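Local coordinates for protein spondin-1 (Homo sapiens, PDB 2ZOU) that is a secreted extracellular-matrix glycoprotein, probably acting in cell adhesion, whose reeler domain is a beta-sandwich, at residues 35-46 with 104-115; 18-26 with 132-141. One frame throughout, in Å; residues are numbered along the deposited sequence.

Contact 1 of 2, residues 35-46 with 104-115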
loop_
_atom_site.group_PDB
_atom_site.type_symbol
_atom_site.label_atom_id
_atom_site.label_comp_id
_atom_site.label_asym_id
_atom_site.label_seq_id
_atom_site.Cartn_x
_atom_site.Cartn_y
_atom_site.Cartn_z
ATOM N N TYR A 35 7.536 -7.539 -10.800
ATOM C CA TYR A 35 6.507 -6.825 -11.575
ATOM C C TYR A 35 6.872 -6.724 -13.047
ATOM O O TYR A 35 8.058 -6.663 -13.401
ATOM C CB TYR A 35 6.178 -5.431 -10.995
ATOM C CG TYR A 35 7.237 -4.337 -11.166
ATOM C CD1 TYR A 35 8.056 -3.973 -10.098
ATOM C CD2 TYR A 35 7.386 -3.645 -12.377
ATOM C CE1 TYR A 35 8.995 -2.968 -10.226
ATOM C CE2 TYR A 35 8.342 -2.635 -12.513
ATOM C CZ TYR A 35 9.124 -2.299 -11.432
ATOM O OH TYR A 35 10.081 -1.306 -11.585
ATOM N N LYS A 36 5.837 -6.696 -13.897
ATOM C CA LYS A 36 5.988 -6.439 -15.329
ATOM C C LYS A 36 5.373 -5.064 -15.608
ATOM O O LYS A 36 4.187 -4.850 -15.307
ATOM C CB LYS A 36 5.211 -7.459 -16.157
ATOM C CG LYS A 36 5.633 -8.905 -16.036
ATOM C CD LYS A 36 4.551 -9.739 -16.688
ATOM C CE LYS A 36 4.932 -11.180 -16.804
ATOM N NZ LYS A 36 3.873 -11.879 -17.569
ATOM N N PRO A 37 6.164 -4.143 -16.199
ATOM C CA PRO A 37 5.687 -2.808 -16.534
ATOM C C PRO A 37 4.327 -2.860 -17.228
ATOM O O PRO A 37 4.130 -3.637 -18.162
ATOM C CB PRO A 37 6.773 -2.278 -17.474
ATOM C CG PRO A 37 8.005 -2.937 -16.965
ATOM C CD PRO A 37 7.583 -4.322 -16.559
ATOM N N GLY A 38 3.392 -2.049 -16.740
ATOM C CA GLY A 38 2.072 -1.954 -17.352
ATOM C C GLY A 38 1.038 -2.967 -16.909
ATOM O O GLY A 38 -0.131 -2.820 -17.234
ATOM N N THR A 39 1.474 -4.005 -16.204
ATOM C CA THR A 39 0.553 -4.982 -15.656
ATOM C C THR A 39 -0.172 -4.407 -14.436
ATOM O O THR A 39 0.448 -3.749 -13.586
ATOM C CB THR A 39 1.290 -6.278 -15.311
ATOM O OG1 THR A 39 1.702 -6.910 -16.529
ATOM C CG2 THR A 39 0.385 -7.233 -14.545
ATOM N N SER A 40 -1.477 -4.661 -14.368
ATOM C CA SER A 40 -2.301 -4.321 -13.217
ATOM C C SER A 40 -2.283 -5.468 -12.202
ATOM O O SER A 40 -2.587 -6.622 -12.549
ATOM C CB SER A 40 -3.742 -4.039 -13.634
ATOM O OG SER A 40 -3.832 -2.899 -14.465
ATOM N N TYR A 41 -1.933 -5.138 -10.963
ATOM C CA TYR A 41 -1.926 -6.090 -9.851
ATOM C C TYR A 41 -2.981 -5.717 -8.837
ATOM O O TYR A 41 -3.225 -4.529 -8.595
ATOM C CB TYR A 41 -0.544 -6.096 -9.175
ATOM C CG TYR A 41 0.534 -6.580 -10.108
ATOM C CD1 TYR A 41 0.792 -7.938 -10.249
ATOM C CD2 TYR A 41 1.267 -5.677 -10.882
ATOM C CE1 TYR A 41 1.765 -8.391 -11.121
ATOM C CE2 TYR A 41 2.232 -6.113 -11.778
ATOM C CZ TYR A 41 2.501 -7.471 -11.875
ATOM O OH TYR A 41 3.453 -7.872 -12.788
ATOM N N ARG A 42 -3.626 -6.719 -8.250
ATOM C CA ARG A 42 -4.606 -6.424 -7.204
ATOM C C ARG A 42 -3.936 -6.531 -5.835
ATOM O O ARG A 42 -3.509 -7.606 -5.404
ATOM C CB ARG A 42 -5.850 -7.324 -7.305
ATOM C CG ARG A 42 -6.984 -6.828 -6.403
ATOM C CD ARG A 42 -8.228 -7.696 -6.495
ATOM N NE ARG A 42 -8.805 -7.716 -7.834
ATOM C CZ ARG A 42 -10.061 -7.395 -8.126
ATOM N NH1 ARG A 42 -10.905 -7.023 -7.164
ATOM N NH2 ARG A 42 -10.466 -7.474 -9.387
ATOM N N VAL A 43 -3.793 -5.377 -5.195
ATOM C CA VAL A 43 -3.164 -5.256 -3.887
ATOM C C VAL A 43 -4.258 -5.338 -2.820
ATOM O O VAL A 43 -5.285 -4.669 -2.925
ATOM C CB VAL A 43 -2.372 -3.934 -3.748
ATOM C CG1 VAL A 43 -1.705 -3.836 -2.366
ATOM C CG2 VAL A 43 -1.319 -3.843 -4.847
ATOM N N THR A 44 -4.030 -6.150 -1.791
ATOM C CA THR A 44 -5.015 -6.313 -0.732
ATOM C C THR A 44 -4.395 -6.025 0.621
ATOM O O THR A 44 -3.216 -6.338 0.875
ATOM C CB THR A 44 -5.601 -7.731 -0.734
ATOM O OG1 THR A 44 -4.572 -8.661 -0.430
ATOM C CG2 THR A 44 -6.201 -8.070 -2.090
ATOM N N LEU A 45 -5.194 -5.429 1.496
ATOM C CA LEU A 45 -4.813 -5.218 2.893
ATOM C C LEU A 45 -5.870 -5.906 3.734
ATOM O O LEU A 45 -7.041 -5.588 3.624
ATOM C CB LEU A 45 -4.803 -3.719 3.193
ATOM C CG LEU A 45 -4.333 -3.230 4.543
ATOM C CD1 LEU A 45 -2.981 -3.762 4.892
ATOM C CD2 LEU A 45 -4.306 -1.725 4.481
ATOM N N SER A 46 -5.449 -6.862 4.554
ATOM C CA SER A 46 -6.412 -7.672 5.315
ATOM C C SER A 46 -6.000 -7.841 6.769
ATOM O O SER A 46 -4.804 -7.818 7.097
ATOM C CB SER A 46 -6.461 -9.094 4.725
ATOM O OG SER A 46 -6.494 -9.134 3.310
ATOM N N THR A 104 -12.201 -5.390 7.401
ATOM C CA THR A 104 -11.251 -6.487 7.533
ATOM C C THR A 104 -10.440 -6.709 6.248
ATOM O O THR A 104 -9.456 -7.439 6.256
ATOM C CB THR A 104 -11.937 -7.803 7.914
ATOM O OG1 THR A 104 -12.926 -8.118 6.922
ATOM C CG2 THR A 104 -12.596 -7.687 9.295
ATOM N N ARG A 105 -10.868 -6.067 5.161
ATOM C CA ARG A 105 -10.153 -6.172 3.889
ATOM C C ARG A 105 -10.467 -4.974 3.023
ATOM O O ARG A 105 -11.616 -4.556 2.938
ATOM C CB ARG A 105 -10.548 -7.461 3.140
ATOM C CG ARG A 105 -9.874 -7.642 1.757
ATOM C CD ARG A 105 -10.295 -8.951 1.077
ATOM N NE ARG A 105 -9.651 -9.162 -0.231
ATOM C CZ ARG A 105 -10.130 -8.697 -1.381
ATOM N NH1 ARG A 105 -11.248 -7.983 -1.383
ATOM N NH2 ARG A 105 -9.499 -8.942 -2.535
ATOM N N ILE A 106 -9.434 -4.433 2.390
ATOM C CA ILE A 106 -9.630 -3.538 1.242
ATOM C C ILE A 106 -8.765 -4.004 0.078
ATOM O O ILE A 106 -7.805 -4.772 0.267
ATOM C CB ILE A 106 -9.360 -2.034 1.570
ATOM C CG1 ILE A 106 -7.911 -1.789 2.004
ATOM C CG2 ILE A 106 -10.401 -1.513 2.583
ATOM C CD1 ILE A 106 -6.952 -1.565 0.840
ATOM N N GLN A 107 -9.100 -3.542 -1.119
ATOM C CA GLN A 107 -8.352 -3.922 -2.323
ATOM C C GLN A 107 -8.286 -2.739 -3.266
ATOM O O GLN A 107 -9.201 -1.914 -3.295
ATOM C CB GLN A 107 -9.054 -5.075 -3.047
ATOM C CG GLN A 107 -10.514 -4.774 -3.330
ATOM C CD GLN A 107 -11.247 -5.882 -4.045
ATOM O OE1 GLN A 107 -10.707 -6.958 -4.307
ATOM N NE2 GLN A 107 -12.507 -5.621 -4.356
ATOM N N VAL A 108 -7.195 -2.667 -4.015
ATOM C CA VAL A 108 -6.988 -1.617 -5.014
ATOM C C VAL A 108 -6.142 -2.218 -6.132
ATOM O O VAL A 108 -5.448 -3.205 -5.900
ATOM C CB VAL A 108 -6.295 -0.404 -4.363
ATOM C CG1 VAL A 108 -4.824 -0.720 -3.998
ATOM C CG2 VAL A 108 -6.450 0.851 -5.222
ATOM N N PHE A 109 -6.205 -1.658 -7.333
ATOM C CA PHE A 109 -5.226 -2.027 -8.343
ATOM C C PHE A 109 -3.997 -1.149 -8.215
ATOM O O PHE A 109 -4.103 0.039 -7.897
ATOM C CB PHE A 109 -5.786 -1.861 -9.753
ATOM C CG PHE A 109 -6.801 -2.897 -10.138
ATOM C CD1 PHE A 109 -6.463 -4.257 -10.135
ATOM C CD2 PHE A 109 -8.093 -2.520 -10.522
ATOM C CE1 PHE A 109 -7.402 -5.221 -10.488
ATOM C CE2 PHE A 109 -9.031 -3.496 -10.893
ATOM C CZ PHE A 109 -8.673 -4.836 -10.865
ATOM N N TRP A 110 -2.850 -1.750 -8.514
ATOM C CA TRP A 110 -1.594 -1.039 -8.696
ATOM C C TRP A 110 -1.057 -1.422 -10.062
ATOM O O TRP A 110 -0.838 -2.603 -10.333
ATOM C CB TRP A 110 -0.605 -1.375 -7.598
ATOM C CG TRP A 110 0.711 -0.681 -7.759
ATOM C CD1 TRP A 110 0.975 0.631 -7.520
ATOM C CD2 TRP A 110 1.942 -1.276 -8.171
ATOM N NE1 TRP A 110 2.303 0.902 -7.765
ATOM C CE2 TRP A 110 2.921 -0.256 -8.166
ATOM C CE3 TRP A 110 2.312 -2.576 -8.545
ATOM C CZ2 TRP A 110 4.253 -0.502 -8.517
ATOM C CZ3 TRP A 110 3.632 -2.815 -8.899
ATOM C CH2 TRP A 110 4.591 -1.784 -8.865
ATOM N N ILE A 111 -0.861 -0.423 -10.914
ATOM C CA ILE A 111 -0.376 -0.629 -12.264
ATOM C C ILE A 111 1.121 -0.374 -12.268
ATOM O O ILE A 111 1.566 0.723 -11.911
ATOM C CB ILE A 111 -1.078 0.302 -13.260
ATOM C CG1 ILE A 111 -2.596 0.131 -13.155
ATOM C CG2 ILE A 111 -0.542 0.026 -14.695
ATOM C CD1 ILE A 111 -3.418 1.149 -13.965
ATOM N N ALA A 112 1.901 -1.394 -12.639
ATOM C CA ALA A 112 3.344 -1.356 -12.482
ATOM C C ALA A 112 3.999 -0.338 -13.412
ATOM O O ALA A 112 3.557 -0.140 -14.546
ATOM C CB ALA A 112 3.955 -2.741 -12.697
ATOM N N PRO A 113 5.076 0.298 -12.926
ATOM C CA PRO A 113 5.736 1.380 -13.666
ATOM C C PRO A 113 6.630 0.897 -14.822
ATOM O O PRO A 113 6.876 -0.299 -14.943
ATOM C CB PRO A 113 6.591 2.040 -12.584
ATOM C CG PRO A 113 6.968 0.896 -11.687
ATOM C CD PRO A 113 5.723 0.044 -11.618
ATOM N N PRO A 114 7.104 1.824 -15.677
ATOM C CA PRO A 114 7.992 1.479 -16.786
ATOM C C PRO A 114 9.291 0.777 -16.380
ATOM O O PRO A 114 9.798 0.970 -15.264
ATOM C CB PRO A 114 8.345 2.846 -17.383
ATOM C CG PRO A 114 7.189 3.703 -17.058
ATOM C CD PRO A 114 6.763 3.259 -15.683
ATOM N N ALA A 115 9.841 0.005 -17.319
ATOM C CA ALA A 115 11.112 -0.664 -17.112
ATOM C C ALA A 115 12.145 0.388 -16.724
ATOM O O ALA A 115 12.138 1.500 -17.268
ATOM C CB ALA A 115 11.546 -1.376 -18.382
HETATM O O HOH W 1 -13.906 -6.476 -7.121
#

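Contact 2 of 2, residues 18-26 with 132-141. With EDO (1,2-ethanediol), chain F; EDO (1,2-ethanediol), chain E.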
loop_
_atom_site.group_PDB
_atom_site.type_symbol
_atom_site.label_atom_id
_atom_site.label_comp_id
_atom_site.label_asym_id
_atom_site.label_seq_id
_atom_site.Cartn_x
_atom_site.Cartn_y
_atom_site.Cartn_z
ATOM N N ARG A 18 9.755 -1.372 14.368
ATOM C CA ARG A 18 9.041 -2.585 14.755
ATOM C C ARG A 18 8.754 -3.433 13.520
ATOM O O ARG A 18 7.670 -3.370 12.932
ATOM C CB ARG A 18 7.755 -2.249 15.520
ATOM C CG ARG A 18 8.005 -1.580 16.869
ATOM C CD ARG A 18 6.833 -1.757 17.847
ATOM N NE ARG A 18 6.686 -3.134 18.329
ATOM C CZ ARG A 18 7.429 -3.689 19.286
ATOM N NH1 ARG A 18 8.397 -2.995 19.874
ATOM N NH2 ARG A 18 7.205 -4.949 19.653
ATOM N N GLU A 19 9.747 -4.218 13.121
ATOM C CA GLU A 19 9.648 -5.000 11.904
ATOM C C GLU A 19 8.962 -6.321 12.187
ATOM O O GLU A 19 8.555 -6.614 13.322
ATOM C CB GLU A 19 11.029 -5.208 11.264
ATOM C CG GLU A 19 11.648 -3.915 10.741
ATOM C CD GLU A 19 13.031 -4.104 10.139
ATOM O OE1 GLU A 19 13.743 -5.055 10.529
ATOM O OE2 GLU A 19 13.418 -3.285 9.277
ATOM N N GLY A 20 8.827 -7.128 11.151
ATOM C CA GLY A 20 8.184 -8.390 11.330
ATOM C C GLY A 20 6.687 -8.223 11.358
ATOM O O GLY A 20 6.130 -7.242 10.852
ATOM N N TYR A 21 6.031 -9.184 11.981
ATOM C CA TYR A 21 4.694 -9.491 11.558
ATOM C C TYR A 21 3.643 -9.059 12.555
ATOM O O TYR A 21 3.777 -9.264 13.756
ATOM C CB TYR A 21 4.566 -10.965 11.158
ATOM C CG TYR A 21 5.042 -11.225 9.736
ATOM C CD1 TYR A 21 4.416 -12.169 8.925
ATOM C CD2 TYR A 21 6.107 -10.502 9.197
ATOM C CE1 TYR A 21 4.852 -12.387 7.613
ATOM C CE2 TYR A 21 6.547 -10.711 7.899
ATOM C CZ TYR A 21 5.919 -11.655 7.115
ATOM O OH TYR A 21 6.369 -11.850 5.829
ATOM N N THR A 22 2.592 -8.439 12.034
ATOM C CA THR A 22 1.402 -8.175 12.817
ATOM C C THR A 22 0.302 -9.027 12.199
ATOM O O THR A 22 0.553 -9.815 11.290
ATOM C CB THR A 22 1.003 -6.683 12.812
ATOM O OG1 THR A 22 0.508 -6.312 11.513
ATOM C CG2 THR A 22 2.192 -5.794 13.190
ATOM N N GLU A 23 -0.922 -8.876 12.689
ATOM C CA GLU A 23 -2.026 -9.629 12.111
ATOM C C GLU A 23 -2.580 -8.976 10.839
ATOM O O GLU A 23 -3.542 -9.481 10.244
ATOM C CB GLU A 23 -3.142 -9.822 13.136
ATOM C CG GLU A 23 -3.929 -8.583 13.383
ATOM C CD GLU A 23 -3.427 -7.762 14.550
ATOM O OE1 GLU A 23 -2.190 -7.596 14.717
ATOM O OE2 GLU A 23 -4.286 -7.259 15.312
ATOM N N PHE A 24 -1.978 -7.864 10.423
ATOM C CA PHE A 24 -2.421 -7.172 9.219
ATOM C C PHE A 24 -1.435 -7.476 8.111
ATOM O O PHE A 24 -0.219 -7.396 8.314
ATOM C CB PHE A 24 -2.483 -5.664 9.457
ATOM C CG PHE A 24 -3.418 -5.276 10.545
ATOM C CD1 PHE A 24 -4.783 -5.139 10.287
ATOM C CD2 PHE A 24 -2.957 -5.084 11.838
ATOM C CE1 PHE A 24 -5.665 -4.790 11.314
ATOM C CE2 PHE A 24 -3.845 -4.742 12.874
ATOM C CZ PHE A 24 -5.192 -4.587 12.602
ATOM N N SER A 25 -1.959 -7.842 6.945
ATOM C CA SER A 25 -1.107 -8.287 5.829
ATOM C C SER A 25 -1.368 -7.495 4.573
ATOM O O SER A 25 -2.521 -7.327 4.190
ATOM C CB SER A 25 -1.382 -9.753 5.503
ATOM O OG SER A 25 -0.974 -10.575 6.570
ATOM N N LEU A 26 -0.293 -7.043 3.928
ATOM C CA LEU A 26 -0.387 -6.435 2.605
ATOM C C LEU A 26 0.104 -7.465 1.602
ATOM O O LEU A 26 1.226 -7.972 1.723
ATOM C CB LEU A 26 0.499 -5.193 2.546
ATOM C CG LEU A 26 0.388 -4.365 1.254
ATOM C CD1 LEU A 26 -0.995 -3.744 1.116
ATOM C CD2 LEU A 26 1.424 -3.279 1.259
ATOM N N ILE A 132 -0.381 1.228 13.614
ATOM C CA ILE A 132 0.735 0.454 13.112
ATOM C C ILE A 132 1.353 1.304 12.024
ATOM O O ILE A 132 0.720 1.560 10.996
ATOM C CB ILE A 132 0.293 -0.930 12.576
ATOM C CG1 ILE A 132 -0.452 -1.740 13.643
ATOM C CG2 ILE A 132 1.487 -1.707 12.012
ATOM C CD1 ILE A 132 0.356 -2.049 14.897
ATOM N N TYR A 133 2.560 1.786 12.305
ATOM C CA TYR A 133 3.281 2.715 11.446
ATOM C C TYR A 133 3.892 2.007 10.246
ATOM O O TYR A 133 4.016 0.787 10.246
ATOM C CB TYR A 133 4.371 3.414 12.266
ATOM C CG TYR A 133 3.810 4.319 13.337
ATOM C CD1 TYR A 133 3.526 5.649 13.053
ATOM C CD2 TYR A 133 3.548 3.844 14.620
ATOM C CE1 TYR A 133 3.015 6.499 14.034
ATOM C CE2 TYR A 133 3.025 4.679 15.600
ATOM C CZ TYR A 133 2.759 6.003 15.294
ATOM O OH TYR A 133 2.244 6.857 16.242
ATOM N N PHE A 134 4.267 2.776 9.224
ATOM C CA PHE A 134 5.013 2.226 8.085
ATOM C C PHE A 134 6.306 1.575 8.563
ATOM O O PHE A 134 6.978 2.096 9.459
ATOM C CB PHE A 134 5.412 3.320 7.084
ATOM C CG PHE A 134 4.270 3.900 6.296
ATOM C CD1 PHE A 134 3.587 3.126 5.357
ATOM C CD2 PHE A 134 3.919 5.237 6.442
ATOM C CE1 PHE A 134 2.544 3.661 4.608
ATOM C CE2 PHE A 134 2.884 5.789 5.694
ATOM C CZ PHE A 134 2.190 4.990 4.768
ATOM N N GLN A 135 6.670 0.451 7.958
ATOM C CA GLN A 135 7.925 -0.216 8.284
ATOM C C GLN A 135 8.699 -0.587 7.039
ATOM O O GLN A 135 8.110 -0.779 5.977
ATOM C CB GLN A 135 7.657 -1.468 9.107
ATOM C CG GLN A 135 7.123 -1.184 10.500
ATOM C CD GLN A 135 8.129 -0.528 11.422
ATOM O OE1 GLN A 135 9.343 -0.712 11.286
ATOM N NE2 GLN A 135 7.622 0.244 12.382
ATOM N N ASP A 136 10.022 -0.699 7.172
ATOM C CA ASP A 136 10.873 -1.059 6.040
ATOM C C ASP A 136 10.695 -2.508 5.625
ATOM O O ASP A 136 10.842 -2.836 4.446
ATOM C CB ASP A 136 12.354 -0.764 6.332
ATOM C CG ASP A 136 12.657 0.730 6.401
ATOM O OD1 ASP A 136 11.805 1.551 5.995
ATOM O OD2 ASP A 136 13.760 1.093 6.852
ATOM N N GLU A 137 10.361 -3.355 6.600
ATOM C CA GLU A 137 10.072 -4.771 6.390
ATOM C C GLU A 137 8.993 -5.177 7.366
ATOM O O GLU A 137 8.877 -4.607 8.447
ATOM C CB GLU A 137 11.314 -5.619 6.648
ATOM C CG GLU A 137 12.314 -5.577 5.524
ATOM C CD GLU A 137 13.582 -6.329 5.859
ATOM O OE1 GLU A 137 13.592 -7.109 6.841
ATOM O OE2 GLU A 137 14.577 -6.135 5.134
ATOM N N GLY A 138 8.199 -6.170 6.987
ATOM C CA GLY A 138 7.141 -6.623 7.860
ATOM C C GLY A 138 5.931 -7.058 7.076
ATOM O O GLY A 138 5.945 -7.081 5.846
ATOM N N SER A 139 4.870 -7.389 7.796
ATOM C CA SER A 139 3.705 -7.944 7.137
ATOM C C SER A 139 2.919 -6.926 6.307
ATOM O O SER A 139 2.123 -7.321 5.459
ATOM C CB SER A 139 2.802 -8.648 8.156
ATOM O OG SER A 139 2.349 -7.755 9.157
ATOM N N LEU A 140 3.118 -5.635 6.567
ATOM C CA LEU A 140 2.459 -4.577 5.796
ATOM C C LEU A 140 3.386 -3.942 4.760
ATOM O O LEU A 140 3.141 -2.843 4.296
ATOM C CB LEU A 140 1.883 -3.517 6.740
ATOM C CG LEU A 140 0.575 -3.922 7.442
ATOM C CD1 LEU A 140 0.149 -2.808 8.385
ATOM C CD2 LEU A 140 -0.529 -4.217 6.472
ATOM N N THR A 141 4.438 -4.657 4.384
ATOM C CA THR A 141 5.416 -4.157 3.413
ATOM C C THR A 141 5.767 -5.262 2.429
ATOM O O THR A 141 6.065 -6.396 2.831
ATOM C CB THR A 141 6.672 -3.656 4.145
ATOM O OG1 THR A 141 6.273 -2.683 5.114
ATOM C CG2 THR A 141 7.730 -3.056 3.182
HETATM C C1 EDO F . 4.038 -2.104 9.040
HETATM O O1 EDO F . 3.188 -0.983 8.789
HETATM C C2 EDO F . 4.166 -2.380 10.529
HETATM O O2 EDO F . 4.315 -3.783 10.750
HETATM C C1 EDO E . -4.424 -10.911 7.293
HETATM O O1 EDO E . -3.228 -11.093 8.055
HETATM C C2 EDO E . -4.879 -12.197 6.615
HETATM O O2 EDO E . -6.006 -12.748 7.308
HETATM O O HOH W 2 2.264 -4.965 10.077
#

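Contact 1 of 2, residues 35-46 with 104-115
Strands 40-46 and 105-111 pair antiparallel within one sheet of the reeler beta-sandwich, and the ladder runs on into the loops at one end. Hydrogen-bonded pairs Tyr41-Trp110, Val43-Val108 and Leu45-Ile106 share the face turned to the second sheet; all but Tyr41, which lies toward the margin, are buried there, and Val43 CG2 lies 3.8 Å from Trp110 CB. Past the strands, Ala112 N binds Thr39 O and Gly38 N binds Ala112 O, fastening the type II turn from Lys36 to Thr39. Here Trp110 points its edge at the face of the Tyr35 ring, planes at 90° and centroids 5.9 Å apart, while Pro113 CD sits over the Tyr35 face. On the other side of the sheet, Gln107 OE1 takes Arg42 NH1 at 2.9 Å and Arg105 NH2, also at 2.9 Å, from opposite faces of its amide plane. The Arg42 chain, bent at chi3 (-62°), brings NH1 to that oxygen within the guanidinium plane and leaves NH2 3.5 Å from Phe109 CZ. The inward side chains pack on the second sheet: Leu45 on Phe56 and Ile126, Val108 on Leu58, Trp110 on Ala60 and Val120. Strand 24-28 flanks 40-47, and strand 76-79 borders 105-111.

Contact 2 of 2, residues 18-26 with 132-141
Ile132 faces Thr22 at the start of the segment, with a 1,2-ethanediol molecule, probably from the crystallisation liquor, lodged beside them. Gln135 comes next; its chain, folded back at chi2 (-68°), lays the amide against the backbone of Arg18, and OE1 accepts a weak hydrogen bond from Arg18 N at 3.2 Å. With an alanine here, Arg18 N would probably lose this weak acceptor, and the Arg18 backbone the amide that lies against it. Asp136 and Glu137 then run past Glu19, whose CA-H points to Glu137 O; the carboxylates of Glu19 and Glu137 lie close enough to repel each other if both are charged. Gly138 passes tightly by Gly20 O, where a side chain would clash, and opens a type I turn to Thr141. This turn belongs to the irregular part of edge strand 131-144, and it meets strand 24-28, the edge of the other sheet, so that the contact bridges the two layers of the beta-sandwich along one border. Ser139 carries most of the bonding: its OG receives Thr22 N in a nearly straight bond (169°) and donates to Phe24 O at 2.7 Å. Its backbone O accepts Leu26 N at 2.9 Å. In the conformer described for Tyr21, Ser139 CB sits over one face of the ring, 3.9 Å from its centroid. Leu140 turns CD2 to Phe24 CB, 3.8 Å away, and its carbonyl O meets Leu26 CD2. Thr141 finally reaches back, OG1 donating to Gln135 O.

Overall arrangement
From the N terminus, the chain first supplies 18-26, the near half of contact 2; after strand 24-28 and a loop it enters 35-46, the first half of contact 1, which leads into the next strand, 40-47. Strands 55-62, 76-79, 85-88 and 95-97 follow before 104-115 returns to close contact 1. Only after strand 120-127 does 132-141 come back to 18-26, so the larger loop of contact 2 encloses that of contact 1 without crossing it. Contact 1 joins neighbours within one sheet; contact 2 ties that sheet's edge to the edge of the other. Their centres are about 18 Å apart, yet they meet where Ser25 pairs with Ser46 and Leu45 packs against Leu140.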